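Local atomic coordinates of esterase (Pseudomonas putida, PDB entry 1ZOI), a protein that probably hydrolyses ester bonds with stereoselectivity, as an alpha/beta hydrolase studied for D-beta-acetylthioisobutyric acid synthesis. Residues 104-108 / 206-212. Sequence-based numbering, arbitrary orientation.
Sequences VRYMA and TDFTEDL
V104 turns its CG1 methyl into the first turn of helix 209-214, where it meets CB of D211 at 3.3 Å and CD2 of L212 at 3.7 Å. V104 and L212 cross at about a right angle, and the branched valine suits this buried place because its second methyl, CG2, rests on the same leucine carbon. One residue on, R105 supplies the polar half of the contact. Its chain, bent at chi2 and chi3, folds the guanidinium over to D211, and NE donates a nearly straight bond of 2.7 Å to D211 OD2. That oxygen lies in the guanidinium plane, and NE reaches it from the syn side, 21° out of the carboxylate plane; the two flat groups stand 77° apart, and NH2 adds only a weak bond to the same oxygen. NH1 makes a second salt bridge, to D73, so the guanidinium is held from two sides of its chain, while F208 CE1 lies over one face and T206 CG2 packs 3.5 Å from NH2. A108, small enough for close approach, brings CB to 3.3 Å from D211 OD1. F208 occupies the N-cap position, and D207 OD1 accepts from both T209 N, in an Asx turn, and T209 OG1, at the start of the helix that carries D211. Helix 98-109 directly follows strand 92-96, consistent with the helix after the nucleophile elbow in alpha/beta hydrolases, and here it packs against the short helix leading into strand 219-224 of the central sheet.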
loop_
_atom_site.group_PDB
_atom_site.type_symbol
_atom_site.label_atom_id
_atom_site.label_comp_id
_atom_site.label_asym_id
_atom_site.label_seq_id
_atom_site.Cartn_x
_atom_site.Cartn_y
_atom_site.Cartn_z
ATOM N N VAL A 104 25.144 -13.151 -4.537
ATOM C CA VAL A 104 26.229 -13.854 -5.215
ATOM C C VAL A 104 26.608 -13.202 -6.547
ATOM O O VAL A 104 27.792 -13.070 -6.860
ATOM C CB VAL A 104 25.850 -15.340 -5.436
ATOM C CG1 VAL A 104 26.869 -16.030 -6.310
ATOM C CG2 VAL A 104 25.771 -16.049 -4.088
ATOM N N ARG A 105 25.618 -12.787 -7.332
ATOM C CA ARG A 105 25.914 -12.149 -8.613
ATOM C C ARG A 105 26.573 -10.790 -8.364
ATOM O O ARG A 105 27.465 -10.379 -9.105
ATOM C CB ARG A 105 24.631 -11.996 -9.447
ATOM C CG ARG A 105 24.809 -11.338 -10.828
ATOM C CD ARG A 105 25.898 -11.997 -11.679
ATOM N NE ARG A 105 25.720 -13.437 -11.852
ATOM C CZ ARG A 105 24.975 -14.014 -12.791
ATOM N NH1 ARG A 105 24.310 -13.281 -13.680
ATOM N NH2 ARG A 105 24.894 -15.338 -12.843
ATOM N N TYR A 106 26.149 -10.102 -7.309
ATOM C CA TYR A 106 26.731 -8.806 -6.977
ATOM C C TYR A 106 28.211 -8.942 -6.639
ATOM O O TYR A 106 29.048 -8.192 -7.147
ATOM C CB TYR A 106 26.021 -8.178 -5.778
ATOM C CG TYR A 106 26.698 -6.913 -5.302
ATOM C CD1 TYR A 106 26.708 -5.767 -6.098
ATOM C CD2 TYR A 106 27.357 -6.870 -4.074
ATOM C CE1 TYR A 106 27.360 -4.612 -5.687
ATOM C CE2 TYR A 106 28.016 -5.716 -3.649
ATOM C CZ TYR A 106 28.014 -4.590 -4.461
ATOM O OH TYR A 106 28.654 -3.440 -4.056
ATOM N N MET A 107 28.519 -9.891 -5.763
ATOM C CA MET A 107 29.892 -10.130 -5.326
ATOM C C MET A 107 30.778 -10.586 -6.469
ATOM O O MET A 107 32.007 -10.489 -6.389
ATOM C CB MET A 107 29.913 -11.179 -4.215
ATOM C CG MET A 107 29.132 -10.762 -2.976
ATOM S SD MET A 107 29.091 -12.011 -1.693
ATOM C CE MET A 107 28.154 -13.282 -2.477
ATOM N N ALA A 108 30.149 -11.084 -7.528
ATOM C CA ALA A 108 30.878 -11.560 -8.690
ATOM C C ALA A 108 31.153 -10.466 -9.725
ATOM O O ALA A 108 32.287 -10.319 -10.175
ATOM C CB ALA A 108 30.122 -12.720 -9.330
ATOM N N THR A 206 18.871 -19.109 -13.775
ATOM C CA THR A 206 20.179 -18.471 -13.823
ATOM C C THR A 206 21.153 -19.387 -13.087
ATOM O O THR A 206 20.887 -19.789 -11.954
ATOM C CB THR A 206 20.183 -17.104 -13.113
ATOM O OG1 THR A 206 19.257 -16.222 -13.760
ATOM C CG2 THR A 206 21.579 -16.489 -13.163
ATOM N N ASP A 207 22.268 -19.723 -13.734
ATOM C CA ASP A 207 23.283 -20.592 -13.136
ATOM C C ASP A 207 24.327 -19.736 -12.419
ATOM O O ASP A 207 25.003 -18.917 -13.041
ATOM C CB ASP A 207 23.960 -21.436 -14.221
ATOM C CG ASP A 207 24.773 -22.579 -13.644
ATOM O OD1 ASP A 207 25.120 -22.510 -12.444
ATOM O OD2 ASP A 207 25.070 -23.543 -14.386
ATOM N N PHE A 208 24.459 -19.937 -11.110
ATOM C CA PHE A 208 25.387 -19.161 -10.287
ATOM C C PHE A 208 26.683 -19.888 -9.960
ATOM O O PHE A 208 27.477 -19.410 -9.149
ATOM C CB PHE A 208 24.699 -18.777 -8.973
ATOM C CG PHE A 208 23.477 -17.923 -9.155
ATOM C CD1 PHE A 208 23.589 -16.545 -9.255
ATOM C CD2 PHE A 208 22.215 -18.504 -9.225
ATOM C CE1 PHE A 208 22.457 -15.746 -9.422
ATOM C CE2 PHE A 208 21.074 -17.717 -9.392
ATOM C CZ PHE A 208 21.198 -16.334 -9.490
ATOM N N THR A 209 26.896 -21.039 -10.587
ATOM C CA THR A 209 28.093 -21.832 -10.326
ATOM C C THR A 209 29.394 -21.043 -10.462
ATOM O O THR A 209 30.243 -21.078 -9.568
ATOM C CB THR A 209 28.136 -23.064 -11.247
ATOM O OG1 THR A 209 26.983 -23.874 -10.991
ATOM C CG2 THR A 209 29.385 -23.889 -10.991
ATOM N N GLU A 210 29.547 -20.330 -11.571
ATOM C CA GLU A 210 30.758 -19.548 -11.794
ATOM C C GLU A 210 30.972 -18.516 -10.690
ATOM O O GLU A 210 32.089 -18.353 -10.191
ATOM C CB GLU A 210 30.701 -18.833 -13.146
ATOM C CG GLU A 210 31.972 -18.056 -13.474
ATOM C CD GLU A 210 31.831 -17.179 -14.708
ATOM O OE1 GLU A 210 32.816 -16.502 -15.072
ATOM O OE2 GLU A 210 30.736 -17.165 -15.312
ATOM N N ASP A 211 29.901 -17.821 -10.309
ATOM C CA ASP A 211 30.001 -16.799 -9.271
ATOM C C ASP A 211 30.443 -17.406 -7.946
ATOM O O ASP A 211 31.319 -16.873 -7.269
ATOM C CB ASP A 211 28.657 -16.090 -9.045
ATOM C CG ASP A 211 28.092 -15.454 -10.304
ATOM O OD1 ASP A 211 28.864 -15.070 -11.213
ATOM O OD2 ASP A 211 26.853 -15.320 -10.369
ATOM N N LEU A 212 29.822 -18.521 -7.584
ATOM C CA LEU A 212 30.116 -19.202 -6.331
ATOM C C LEU A 212 31.568 -19.632 -6.207
ATOM O O LEU A 212 32.198 -19.416 -5.171
ATOM C CB LEU A 212 29.206 -20.421 -6.175
ATOM C CG LEU A 212 27.701 -20.162 -6.042
ATOM C CD1 LEU A 212 26.976 -21.491 -5.992
ATOM C CD2 LEU A 212 27.415 -19.345 -4.784
#